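Local coordinates for protein chloramphenicol acetyltransferase (Bacteroides thetaiotaomicron, PDB 2I9D) that probably acetylates chloramphenicol, transferring the acetyl group of acetyl-CoA to a hydroxyl of the antibiotic, at residues L89-I94 and L148-P153; N97-T102 and G129-A134; T103-H108 and L120-I125; L174-K179 and P190-I195; I32-E37 and L207-V212. All blocks are in the same frame, centred on the assembly; numbering follows the deposited sequence.

Overall arrangement
All five contacts involve one mixed sheet; contacts 1, 4 and 5 are buried, contact 2 is partly buried and contact 3 lies at the surface. Contact 4 is mostly backbone ladder; contact 1 is a parallel pair that a serine and a water complete where a proline interrupts it. Contacts 2 and 3 share strand 100-105: the first mixes polar grips with aromatic packing against the second subunit, which contact 1 also touches, and the second is apolar, strand against helix. Contact 5 lies about 27 Å from contact 2 between centres, across the chain's centre, where strand 29-37 meets helix 202-216 and the third subunit; it joins contact 4 through I191 with Y209 and through the backbones of M193 and I32.

Contact 1 (L89-I94 and L148-P153); sequences LSPIKI and LLSATP
Strands 89-93 and 148-151 run parallel with their axes at 24°, and L89 pairs with L148 in the one bridge between them, where L149 N donates to L89 O at 3.0 Å. Beyond this point P91 has no N-H to offer, and its ring carbon CD instead rests 3.1 Å from L149 O. The hydroxyl of the preceding residue takes over the role of donor: S90 OG bonds to L149 O at 2.8 Å, almost in line with the C=O bond, its chi1 of -178° turning it beside its own carbonyl carbon. The two strands are neighbours in the mixed sheet of this acyltransferase fold, 146-151 inside it and 87-93 next to the outermost strand 100-105, with helix 52-66 covering the side that carries S90 and L149. As the strands part, a water bridges them, accepting from A151 N and donating to P91 O and S90 OG. An alanine at S90 takes away the hydroxyl, which would probably leave L149 O without its hydrogen-bond donor at the proline and the bridging water less firmly held. On the opposite side of the sheet L148 CD1 meets L89 CB at 3.9 Å, and P91 CG lies 3.7 Å from S150 CB.

Contact 2 (N97-T102 and G129-A134); sequences NGKFFT and GDPYAA
P131 O is gripped twice by T102: the hydroxyl OG1 donates at 2.8 Å, nearly straight along the carbonyl, while the backbone N of the same residue adds a weak bond at 3.4 Å. Next to this clamp a water lies 2.7 Å from T102 O and within bonding distance of D130 O, and accepts from A134 N, so it joins the edge strand to the first turn of helix 133-141. The loop before that helix is shaped by an Asx turn, in which D130 OD1 takes the N-H of Y132, the N-cap residue, from above its carboxylate plane. Apolar groups fill in beside the polar ones. F100 is held with CG between backbone N and carbonyl carbon (chi1 57°), and from there its CE1 reaches P131 CB at 3.4 Å. The ring's edge also turns to the face of Y132 in an offset edge-to-face pair, centroids 5.8 Å apart with planes at 85°. F101 CD1 approaches D130 O at 3.3 Å. Polar bonds thus fix the loop's backbone to the strand, while Y132 meets F100 in its own chain and F21 and F22 of the second subunit, so one ring serves both the loop and the interface.

Contact 3 (T103-H108 and L120-I125); sequences TRFPYH and LIIDAI
A beta-alpha connection at the margin of the sheet brings helix 111-124 back alongside strand 100-105, the outermost strand on this side within the chain. The strand segment 103-105 and the helix segment 120-124 run nearly antiparallel, at 165°, with axes 9.5 Å apart, a spacing bridged by side chains. I121 stands at the centre. Its two branches diverge: CG2 lies 3.8 Å from T103 CG2 and also meets F105 CE1 at 3.7 Å, approaching that ring on a slant, while CD1 extends to P106 CD at 3.6 Å and to the carbonyl of R104. The split follows from chi1 of -73°, which sets CG1 beside the backbone N of I121 and CG2 beside its carbonyl carbon. I122, one residue on, comes at the rim of the F105 ring, where its CG1 lies in the ring plane, 3.8 Å from CE1. Past the last helical turn I125 CD1 reaches T103 CG2 at 3.9 Å. R104 points the other way, and its guanidinium forms salt bridges with D87, D143 and E138. Strand 87-93 flanks the contact within the sheet, S90 and I92 touching the F105 ring and I92 also I125; A118, earlier on the same helix, touches that ring too, and L54 of helix 52-66 packs on I122.

Contact 4 (L174-K179 and P190-I195); sequences LLNAGK and PIAMTI
The carboxamide of N176 lies on the face of the sheet that its residue shares with A192, its ND2 4.2 Å from A192 CB, and the CB atoms of the two residues are 4.0 Å apart. Their backbones are bonded both ways, A192 N to N176 O at 2.9 Å and N176 N to A192 O at 3.0 Å. At one end of the ladder T194 N donates to L174 O at 2.9 Å, and at the other G178 N donates to P190 O at 3.0 Å. L174 and T194 put their CB atoms on the same face as N176 and A192; the opposite face carries L175, A177, I191 and M193. There L175 lies side by side with M193, a selenomethionine, its CG 3.7 Å from M193 CB, and its CD2 touches I191 CG2 at 4.0 Å. M193 turns back at chi3 (-40°), which brings CE against the same leucine branch. An alanine at L175 removes the branches between I191 and M193 and would probably open a gap beneath F208 of helix 202-216. The strands form a beta hairpin, and the second leads on to H197, the predicted proton acceptor; T194 OG1 bonds to S31. Regular backbone bonding here thus holds the sheet together, while L175 and M193 present apolar surface to helix 202-216.

Contact 5 (I32-E37 and L207-V212); sequences ITSEVE and LFYKKV
S34 CB sits over one face of the Y209 ring, above its centre, 3.7 Å from the centroid and 12° off the normal, a CH-pi contact. The ring's rim is met by two other residues of the strand. I32 slides past Y209 in the opposite direction, its CG2 3.8 Å from the phenolic OH, and V36 CG1 lies 4.2 Å from CD2 near the ring plane. Chi1 of -77° places Y209 CG beside the backbone N and extends the ring from the helix to the sheet. The pair belongs to the layer in which helix 202-216 packs on the mixed sheet, strand segment 32-37 and helix segment 207-212 running in nearly the same direction, at 26°. Farther along, V36 CG1 also rests 4.2 Å from V212 CG1. The hydroxyl at the far end of Y209 is bonded to I191 O of the adjacent strand, which anchors the end of the side chain on the sheet. With S34 OG turned away to bond Y156 O of the third subunit, CB is what faces the ring. I32 and T33 pair with a strand of that subunit, so that the sheet runs on into the third subunit, as in other chloramphenicol acetyltransferases.

Contact 1 (L89-I94 and L148-P153)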
# COMPACT_ATOMS: atom_id res chain seq x y z
N LEU A 89 7.78 -19.45 4.80
CA LEU A 89 8.25 -18.86 6.05
C LEU A 89 7.09 -18.10 6.67
O LEU A 89 6.32 -17.47 5.96
CB LEU A 89 9.41 -17.88 5.82
CG LEU A 89 10.73 -18.41 5.29
CD1 LEU A 89 11.78 -17.33 5.37
CD2 LEU A 89 11.23 -19.68 6.02
N SER A 90 6.98 -18.15 7.98
CA SER A 90 5.99 -17.37 8.64
C SER A 90 6.43 -17.02 10.07
O SER A 90 6.94 -17.89 10.80
CB SER A 90 4.60 -18.08 8.62
OG SER A 90 3.62 -17.26 9.25
N PRO A 91 6.24 -15.73 10.47
CA PRO A 91 6.50 -15.31 11.86
C PRO A 91 5.41 -15.75 12.86
O PRO A 91 4.36 -15.08 13.02
CB PRO A 91 6.59 -13.77 11.76
CG PRO A 91 5.80 -13.39 10.54
CD PRO A 91 5.82 -14.61 9.60
N ILE A 92 5.67 -16.85 13.56
CA ILE A 92 4.76 -17.36 14.56
C ILE A 92 4.87 -16.58 15.87
O ILE A 92 5.95 -16.49 16.46
CB ILE A 92 4.94 -18.89 14.76
CG1 ILE A 92 4.84 -19.60 13.40
CG2 ILE A 92 3.89 -19.44 15.75
CD1 ILE A 92 3.45 -19.37 12.66
N LYS A 93 3.75 -15.97 16.29
CA LYS A 93 3.72 -15.23 17.55
C LYS A 93 3.98 -16.20 18.70
O LYS A 93 3.33 -17.24 18.80
CB LYS A 93 2.39 -14.51 17.72
CG LYS A 93 2.31 -13.55 18.93
CD LYS A 93 0.84 -13.29 19.25
CE LYS A 93 0.62 -11.96 19.95
NZ LYS A 93 -0.75 -11.89 20.53
N ILE A 94 4.97 -15.88 19.54
CA ILE A 94 5.38 -16.73 20.67
C ILE A 94 5.03 -16.12 22.04
O ILE A 94 4.94 -16.85 23.02
CB ILE A 94 6.90 -17.15 20.63
CG1 ILE A 94 7.84 -15.94 20.73
CG2 ILE A 94 7.20 -18.01 19.41
CD1 ILE A 94 9.32 -16.23 20.44
N LEU A 148 6.77 -15.71 2.18
CA LEU A 148 6.68 -15.43 3.62
C LEU A 148 5.38 -14.73 3.88
O LEU A 148 5.04 -13.77 3.18
CB LEU A 148 7.86 -14.58 4.14
CG LEU A 148 7.79 -14.18 5.64
CD1 LEU A 148 9.19 -14.06 6.25
CD2 LEU A 148 6.95 -12.88 5.85
N LEU A 149 4.65 -15.21 4.88
CA LEU A 149 3.36 -14.64 5.18
C LEU A 149 3.32 -14.31 6.65
O LEU A 149 3.66 -15.13 7.51
CB LEU A 149 2.19 -15.55 4.75
CG LEU A 149 0.78 -14.97 4.99
CD1 LEU A 149 -0.20 -15.46 3.94
CD2 LEU A 149 0.26 -15.34 6.41
N SER A 150 2.91 -13.08 6.93
CA SER A 150 2.78 -12.60 8.29
C SER A 150 1.28 -12.37 8.62
O SER A 150 0.61 -11.66 7.89
CB SER A 150 3.61 -11.32 8.44
OG SER A 150 3.25 -10.67 9.64
N ALA A 151 0.77 -13.01 9.68
CA ALA A 151 -0.65 -12.87 10.06
C ALA A 151 -0.89 -11.77 11.06
O ALA A 151 -0.15 -11.64 12.03
CB ALA A 151 -1.21 -14.19 10.61
N THR A 152 -1.94 -10.97 10.84
CA THR A 152 -2.41 -10.07 11.87
C THR A 152 -3.89 -10.32 12.02
O THR A 152 -4.70 -9.57 11.45
CB THR A 152 -2.06 -8.54 11.62
OG1 THR A 152 -2.78 -8.05 10.50
CG2 THR A 152 -0.63 -8.40 11.33
N PRO A 153 -4.24 -11.38 12.78
CA PRO A 153 -5.60 -11.89 12.81
C PRO A 153 -6.60 -10.98 13.47
O PRO A 153 -7.80 -11.21 13.30
CB PRO A 153 -5.48 -13.22 13.58
CG PRO A 153 -4.28 -13.02 14.47
CD PRO A 153 -3.34 -12.18 13.64
O HOH W 1 2.39 -15.19 10.97

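Contact 2 (N97-T102 and G129-A134)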
# COMPACT_ATOMS: atom_id res chain seq x y z
N ASN A 97 3.13 -10.05 24.02
CA ASN A 97 3.61 -8.71 23.69
C ASN A 97 4.05 -8.57 22.23
O ASN A 97 4.70 -7.58 21.86
CB ASN A 97 4.80 -8.36 24.57
CG ASN A 97 6.02 -9.17 24.21
OD1 ASN A 97 5.90 -10.27 23.67
ND2 ASN A 97 7.21 -8.61 24.45
N GLY A 98 3.75 -9.59 21.42
CA GLY A 98 4.04 -9.54 20.00
C GLY A 98 5.25 -10.31 19.51
O GLY A 98 5.39 -10.52 18.29
N LYS A 99 6.13 -10.73 20.44
CA LYS A 99 7.29 -11.55 20.06
C LYS A 99 6.87 -12.71 19.20
O LYS A 99 5.89 -13.39 19.48
CB LYS A 99 8.13 -12.05 21.25
CG LYS A 99 9.41 -11.23 21.44
CD LYS A 99 10.50 -11.95 22.28
CE LYS A 99 11.53 -12.77 21.40
NZ LYS A 99 12.02 -12.03 20.16
N PHE A 100 7.62 -12.91 18.14
CA PHE A 100 7.34 -14.01 17.23
C PHE A 100 8.65 -14.70 16.94
O PHE A 100 9.73 -14.15 17.17
CB PHE A 100 6.74 -13.47 15.92
CG PHE A 100 7.62 -12.46 15.24
CD1 PHE A 100 8.61 -12.88 14.35
CD2 PHE A 100 7.46 -11.10 15.49
CE1 PHE A 100 9.41 -11.95 13.71
CE2 PHE A 100 8.29 -10.17 14.86
CZ PHE A 100 9.26 -10.60 13.97
N PHE A 101 8.55 -15.92 16.43
CA PHE A 101 9.72 -16.58 15.90
C PHE A 101 9.37 -17.05 14.48
O PHE A 101 8.38 -17.77 14.27
CB PHE A 101 10.13 -17.74 16.85
CG PHE A 101 11.28 -18.55 16.35
CD1 PHE A 101 12.59 -18.09 16.48
CD2 PHE A 101 11.06 -19.80 15.74
CE1 PHE A 101 13.68 -18.84 16.00
CE2 PHE A 101 12.14 -20.58 15.28
CZ PHE A 101 13.45 -20.09 15.40
N THR A 102 10.17 -16.61 13.51
CA THR A 102 9.97 -17.04 12.13
C THR A 102 10.47 -18.47 11.90
O THR A 102 11.58 -18.83 12.32
CB THR A 102 10.66 -16.10 11.13
OG1 THR A 102 10.22 -14.77 11.37
CG2 THR A 102 10.38 -16.48 9.67
N GLY A 129 13.76 -16.96 21.12
CA GLY A 129 14.46 -17.15 19.88
C GLY A 129 14.71 -15.86 19.16
O GLY A 129 14.17 -14.80 19.50
N ASP A 130 15.55 -15.96 18.14
CA ASP A 130 15.90 -14.87 17.28
C ASP A 130 14.77 -14.74 16.24
O ASP A 130 14.57 -15.67 15.45
CB ASP A 130 17.23 -15.21 16.62
CG ASP A 130 17.73 -14.15 15.68
OD1 ASP A 130 16.95 -13.23 15.30
OD2 ASP A 130 18.91 -14.25 15.30
N PRO A 131 14.00 -13.61 16.26
CA PRO A 131 12.85 -13.49 15.33
C PRO A 131 13.19 -13.65 13.84
O PRO A 131 12.31 -14.07 13.07
CB PRO A 131 12.28 -12.07 15.61
CG PRO A 131 13.24 -11.40 16.56
CD PRO A 131 14.13 -12.45 17.17
N TYR A 132 14.44 -13.30 13.45
CA TYR A 132 14.89 -13.36 12.05
C TYR A 132 15.93 -14.43 11.68
O TYR A 132 16.41 -14.47 10.54
CB TYR A 132 15.34 -11.97 11.60
CG TYR A 132 14.13 -11.06 11.46
CD1 TYR A 132 13.25 -11.21 10.37
CD2 TYR A 132 13.87 -10.07 12.41
CE1 TYR A 132 12.13 -10.39 10.24
CE2 TYR A 132 12.75 -9.26 12.30
CZ TYR A 132 11.88 -9.42 11.20
OH TYR A 132 10.78 -8.63 11.09
N ALA A 133 16.25 -15.32 12.62
CA ALA A 133 17.19 -16.42 12.37
C ALA A 133 16.80 -17.21 11.13
O ALA A 133 17.64 -17.44 10.28
CB ALA A 133 17.31 -17.34 13.61
N ALA A 134 15.53 -17.62 11.02
CA ALA A 134 15.08 -18.44 9.88
C ALA A 134 15.28 -17.76 8.53
O ALA A 134 15.71 -18.39 7.55
CB ALA A 134 13.61 -18.84 10.05
O HOH W 2 13.55 -17.10 13.00

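Contact 3 (T103-H108 and L120-I125)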
# COMPACT_ATOMS: atom_id res chain seq x y z
N THR A 103 9.65 -19.27 11.21
CA THR A 103 10.01 -20.65 10.91
C THR A 103 9.49 -21.13 9.55
O THR A 103 8.61 -20.50 8.95
CB THR A 103 9.61 -21.61 12.08
OG1 THR A 103 10.38 -22.82 11.99
CG2 THR A 103 8.11 -21.89 12.09
N ARG A 104 10.04 -22.25 9.09
CA ARG A 104 9.77 -22.80 7.75
C ARG A 104 8.73 -23.94 7.77
O ARG A 104 8.79 -24.82 8.62
CB ARG A 104 11.06 -23.29 7.11
CG ARG A 104 10.93 -23.72 5.63
CD ARG A 104 12.32 -24.01 4.99
NE ARG A 104 12.17 -24.55 3.65
CZ ARG A 104 13.01 -24.33 2.63
NH1 ARG A 104 14.08 -23.56 2.76
NH2 ARG A 104 12.75 -24.88 1.45
N PHE A 105 7.80 -23.90 6.81
CA PHE A 105 6.79 -24.95 6.64
C PHE A 105 6.93 -25.51 5.23
O PHE A 105 6.84 -24.76 4.25
CB PHE A 105 5.35 -24.41 6.85
CG PHE A 105 5.12 -23.80 8.20
CD1 PHE A 105 4.62 -24.57 9.26
CD2 PHE A 105 5.44 -22.45 8.44
CE1 PHE A 105 4.42 -24.01 10.54
CE2 PHE A 105 5.26 -21.89 9.70
CZ PHE A 105 4.74 -22.66 10.75
N PRO A 106 7.18 -26.82 5.11
CA PRO A 106 7.29 -27.40 3.76
C PRO A 106 5.93 -27.51 3.08
O PRO A 106 4.93 -27.82 3.74
CB PRO A 106 7.89 -28.80 4.01
CG PRO A 106 7.40 -29.16 5.42
CD PRO A 106 7.42 -27.82 6.18
N TYR A 107 5.89 -27.24 1.79
CA TYR A 107 4.70 -27.53 1.02
C TYR A 107 4.45 -29.05 0.80
O TYR A 107 5.37 -29.81 0.49
CB TYR A 107 4.74 -26.78 -0.32
CG TYR A 107 3.54 -27.02 -1.19
CD1 TYR A 107 2.25 -26.65 -0.78
CD2 TYR A 107 3.68 -27.61 -2.44
CE1 TYR A 107 1.16 -26.86 -1.59
CE2 TYR A 107 2.59 -27.83 -3.26
CZ TYR A 107 1.35 -27.46 -2.84
OH TYR A 107 0.28 -27.70 -3.68
N HIS A 108 3.21 -29.47 0.98
CA HIS A 108 2.76 -30.80 0.56
C HIS A 108 1.49 -30.61 -0.25
O HIS A 108 0.62 -29.82 0.16
CB HIS A 108 2.48 -31.71 1.77
CG HIS A 108 3.67 -31.93 2.65
ND1 HIS A 108 4.78 -32.64 2.24
CD2 HIS A 108 3.92 -31.55 3.93
CE1 HIS A 108 5.67 -32.67 3.22
NE2 HIS A 108 5.17 -32.02 4.25
N LEU A 120 3.06 -29.99 13.99
CA LEU A 120 4.24 -30.47 14.69
C LEU A 120 5.33 -29.39 14.77
O LEU A 120 5.95 -29.22 15.82
CB LEU A 120 4.78 -31.75 14.01
CG LEU A 120 3.81 -32.95 13.93
CD1 LEU A 120 4.26 -34.02 12.90
CD2 LEU A 120 3.49 -33.59 15.32
N ILE A 121 5.56 -28.69 13.65
CA ILE A 121 6.49 -27.56 13.61
C ILE A 121 6.11 -26.48 14.63
O ILE A 121 6.96 -26.01 15.39
CB ILE A 121 6.64 -26.96 12.18
CG1 ILE A 121 7.46 -27.89 11.28
CG2 ILE A 121 7.33 -25.60 12.20
CD1 ILE A 121 7.11 -27.79 9.81
N ILE A 122 4.83 -26.10 14.67
CA ILE A 122 4.35 -25.08 15.62
C ILE A 122 4.47 -25.49 17.10
O ILE A 122 4.83 -24.66 17.96
CB ILE A 122 2.92 -24.60 15.27
CG1 ILE A 122 2.99 -23.62 14.09
CG2 ILE A 122 2.22 -23.92 16.49
CD1 ILE A 122 1.66 -23.36 13.43
N ASP A 123 4.13 -26.75 17.39
CA ASP A 123 4.34 -27.32 18.73
C ASP A 123 5.82 -27.33 19.15
O ASP A 123 6.12 -27.12 20.32
CB ASP A 123 3.74 -28.74 18.84
CG ASP A 123 2.20 -28.74 18.79
OD1 ASP A 123 1.57 -27.71 19.19
OD2 ASP A 123 1.63 -29.78 18.35
N ALA A 124 6.72 -27.56 18.19
CA ALA A 124 8.17 -27.54 18.46
C ALA A 124 8.81 -26.13 18.55
O ALA A 124 9.98 -26.00 18.93
CB ALA A 124 8.92 -28.39 17.42
N ILE A 125 8.07 -25.08 18.19
CA ILE A 125 8.61 -23.73 18.24
C ILE A 125 9.25 -23.36 19.59
O ILE A 125 8.64 -23.58 20.65
CB ILE A 125 7.56 -22.68 17.78
CG1 ILE A 125 7.60 -22.57 16.26
CG2 ILE A 125 7.84 -21.31 18.38
CD1 ILE A 125 7.00 -21.33 15.74

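Contact 4 (L174-K179 and P190-I195)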
# COMPACT_ATOMS: atom_id res chain seq x y z
N LEU A 174 6.67 -11.33 -0.17
CA LEU A 174 6.28 -11.05 1.19
C LEU A 174 4.76 -10.81 1.20
O LEU A 174 4.23 -10.07 0.39
CB LEU A 174 7.03 -9.79 1.68
CG LEU A 174 8.56 -9.86 1.92
CD1 LEU A 174 9.12 -8.59 2.58
CD2 LEU A 174 8.91 -11.12 2.76
N LEU A 175 4.06 -11.47 2.13
CA LEU A 175 2.60 -11.41 2.19
C LEU A 175 2.16 -11.10 3.62
O LEU A 175 2.92 -11.32 4.58
CB LEU A 175 1.92 -12.72 1.74
CG LEU A 175 2.03 -13.12 0.26
CD1 LEU A 175 3.25 -14.04 0.00
CD2 LEU A 175 0.75 -13.79 -0.18
N ASN A 176 0.94 -10.58 3.72
CA ASN A 176 0.29 -10.26 4.96
C ASN A 176 -1.15 -10.71 4.87
O ASN A 176 -1.82 -10.44 3.86
CB ASN A 176 0.27 -8.77 5.16
CG ASN A 176 1.66 -8.20 5.34
OD1 ASN A 176 2.20 -8.19 6.45
ND2 ASN A 176 2.23 -7.69 4.26
N ALA A 177 -1.62 -11.35 5.94
CA ALA A 177 -3.01 -11.77 6.05
C ALA A 177 -3.60 -10.96 7.20
O ALA A 177 -2.90 -10.66 8.18
CB ALA A 177 -3.08 -13.25 6.33
N GLY A 178 -4.85 -10.56 7.07
CA GLY A 178 -5.50 -9.79 8.12
C GLY A 178 -6.71 -10.49 8.67
O GLY A 178 -6.95 -11.65 8.35
N LYS A 179 -7.47 -9.76 9.46
CA LYS A 179 -8.69 -10.26 10.12
C LYS A 179 -9.81 -10.73 9.16
O LYS A 179 -10.10 -10.05 8.16
CB LYS A 179 -9.24 -9.16 11.04
CG LYS A 179 -10.23 -9.64 12.05
CD LYS A 179 -10.76 -8.46 12.84
CE LYS A 179 -11.86 -8.90 13.79
NZ LYS A 179 -12.39 -7.72 14.55
N PRO A 190 -8.44 -9.82 4.31
CA PRO A 190 -7.52 -9.18 3.36
C PRO A 190 -6.16 -9.89 3.25
O PRO A 190 -5.65 -10.46 4.22
CB PRO A 190 -7.38 -7.75 3.92
CG PRO A 190 -7.64 -7.89 5.42
CD PRO A 190 -8.30 -9.23 5.66
N ILE A 191 -5.60 -9.88 2.05
CA ILE A 191 -4.27 -10.43 1.81
C ILE A 191 -3.51 -9.45 0.93
O ILE A 191 -3.95 -9.10 -0.16
CB ILE A 191 -4.31 -11.86 1.22
CG1 ILE A 191 -5.12 -12.82 2.14
CG2 ILE A 191 -2.87 -12.39 0.95
CD1 ILE A 191 -5.32 -14.21 1.61
N ALA A 192 -2.38 -8.98 1.46
CA ALA A 192 -1.48 -8.07 0.80
C ALA A 192 -0.26 -8.88 0.33
O ALA A 192 0.07 -9.93 0.91
CB ALA A 192 -1.05 -6.99 1.78
N MSE A 193 0.39 -8.40 -0.73
CA MSE A 193 1.62 -9.01 -1.18
C MSE A 193 2.51 -8.05 -1.97
O MSE A 193 2.04 -7.11 -2.59
CB MSE A 193 1.34 -10.30 -1.97
CG MSE A 193 0.62 -10.10 -3.29
SE MSE A 193 0.09 -11.80 -4.18
CE MSE A 193 1.72 -12.90 -3.83
N THR A 194 3.81 -8.33 -1.91
CA THR A 194 4.83 -7.57 -2.62
C THR A 194 5.62 -8.52 -3.52
O THR A 194 6.20 -9.49 -3.07
CB THR A 194 5.71 -6.82 -1.62
OG1 THR A 194 4.89 -5.87 -0.96
CG2 THR A 194 6.87 -6.06 -2.30
N ILE A 195 5.58 -8.25 -4.82
CA ILE A 195 6.21 -9.13 -5.79
C ILE A 195 7.15 -8.33 -6.68
O ILE A 195 7.15 -7.10 -6.61
CB ILE A 195 5.15 -10.03 -6.60
CG1 ILE A 195 3.99 -9.20 -7.20
CG2 ILE A 195 4.58 -11.15 -5.68
CD1 ILE A 195 4.39 -8.15 -8.24

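Contact 5 (I32-E37 and L207-V212)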
# COMPACT_ATOMS: atom_id res chain seq x y z
N ILE A 32 0.17 -5.17 -3.58
CA ILE A 32 -1.26 -5.16 -3.85
C ILE A 32 -1.93 -5.74 -2.63
O ILE A 32 -1.37 -6.63 -1.99
CB ILE A 32 -1.60 -6.00 -5.13
CG1 ILE A 32 -3.12 -6.05 -5.39
CG2 ILE A 32 -0.96 -7.43 -5.07
CD1 ILE A 32 -3.50 -6.59 -6.77
N THR A 33 -3.11 -5.22 -2.30
CA THR A 33 -4.01 -5.84 -1.32
C THR A 33 -5.37 -6.14 -1.97
O THR A 33 -5.92 -5.30 -2.70
CB THR A 33 -4.21 -4.94 -0.10
OG1 THR A 33 -2.93 -4.54 0.38
CG2 THR A 33 -4.97 -5.68 1.01
N SER A 34 -5.91 -7.32 -1.69
CA SER A 34 -7.25 -7.67 -2.15
C SER A 34 -7.93 -8.46 -1.05
O SER A 34 -7.33 -8.71 -0.01
CB SER A 34 -7.19 -8.47 -3.48
OG SER A 34 -8.50 -8.83 -3.92
N GLU A 35 -9.19 -8.84 -1.26
CA GLU A 35 -9.95 -9.56 -0.24
C GLU A 35 -10.45 -10.85 -0.82
O GLU A 35 -10.76 -10.92 -2.00
CB GLU A 35 -11.08 -8.71 0.32
CG GLU A 35 -11.91 -7.96 -0.70
CD GLU A 35 -13.21 -7.40 -0.12
OE1 GLU A 35 -13.17 -6.33 0.55
OE2 GLU A 35 -14.27 -8.05 -0.35
N VAL A 36 -10.46 -11.90 0.00
CA VAL A 36 -10.95 -13.19 -0.43
C VAL A 36 -12.01 -13.65 0.54
O VAL A 36 -11.95 -13.37 1.75
CB VAL A 36 -9.84 -14.32 -0.52
CG1 VAL A 36 -8.84 -14.05 -1.64
CG2 VAL A 36 -9.15 -14.58 0.84
N GLU A 37 -12.99 -14.38 -0.01
CA GLU A 37 -13.95 -15.11 0.80
C GLU A 37 -13.28 -16.31 1.38
O GLU A 37 -12.45 -16.93 0.72
CB GLU A 37 -15.15 -15.55 -0.04
CG GLU A 37 -16.17 -14.46 -0.17
CD GLU A 37 -17.41 -14.91 -0.94
OE1 GLU A 37 -17.81 -16.10 -0.81
OE2 GLU A 37 -17.99 -14.06 -1.65
N LEU A 207 -5.10 -14.35 -11.12
CA LEU A 207 -5.14 -15.82 -10.96
C LEU A 207 -4.74 -16.28 -9.58
O LEU A 207 -5.31 -17.25 -9.07
CB LEU A 207 -4.20 -16.53 -11.94
CG LEU A 207 -4.16 -16.27 -13.43
CD1 LEU A 207 -3.20 -17.29 -14.07
CD2 LEU A 207 -5.57 -16.35 -14.07
N PHE A 208 -3.72 -15.64 -9.00
CA PHE A 208 -3.35 -15.95 -7.60
C PHE A 208 -4.52 -15.80 -6.63
O PHE A 208 -4.87 -16.74 -5.92
CB PHE A 208 -2.16 -15.09 -7.13
CG PHE A 208 -1.70 -15.40 -5.75
CD1 PHE A 208 -0.75 -16.40 -5.52
CD2 PHE A 208 -2.19 -14.68 -4.67
CE1 PHE A 208 -0.30 -16.69 -4.24
CE2 PHE A 208 -1.75 -14.95 -3.37
CZ PHE A 208 -0.81 -15.97 -3.16
N TYR A 209 -5.12 -14.62 -6.60
CA TYR A 209 -6.24 -14.36 -5.71
C TYR A 209 -7.49 -15.23 -5.99
O TYR A 209 -8.14 -15.72 -5.05
CB TYR A 209 -6.60 -12.86 -5.75
CG TYR A 209 -5.66 -11.98 -4.94
CD1 TYR A 209 -4.73 -11.14 -5.57
CD2 TYR A 209 -5.69 -12.00 -3.53
CE1 TYR A 209 -3.88 -10.34 -4.82
CE2 TYR A 209 -4.82 -11.19 -2.78
CZ TYR A 209 -3.92 -10.38 -3.44
OH TYR A 209 -3.09 -9.57 -2.71
N LYS A 210 -7.82 -15.40 -7.28
CA LYS A 210 -8.88 -16.33 -7.69
C LYS A 210 -8.59 -17.70 -7.08
O LYS A 210 -9.45 -18.28 -6.40
CB LYS A 210 -8.98 -16.41 -9.23
CG LYS A 210 -10.07 -17.33 -9.76
CD LYS A 210 -11.46 -16.76 -9.45
CE LYS A 210 -12.62 -17.72 -9.89
NZ LYS A 210 -13.96 -17.18 -9.44
N LYS A 211 -7.37 -18.19 -7.28
CA LYS A 211 -6.93 -19.48 -6.77
C LYS A 211 -7.00 -19.61 -5.23
O LYS A 211 -7.54 -20.58 -4.71
CB LYS A 211 -5.54 -19.77 -7.29
CG LYS A 211 -5.16 -21.24 -7.32
CD LYS A 211 -3.81 -21.45 -8.03
CE LYS A 211 -3.97 -21.69 -9.55
NZ LYS A 211 -4.43 -23.07 -9.81
N VAL A 212 -6.50 -18.62 -4.49
CA VAL A 212 -6.61 -18.63 -3.03
C VAL A 212 -8.07 -18.67 -2.55
O VAL A 212 -8.43 -19.45 -1.66
CB VAL A 212 -5.88 -17.41 -2.39
CG1 VAL A 212 -6.22 -17.26 -0.89
CG2 VAL A 212 -4.39 -17.53 -2.61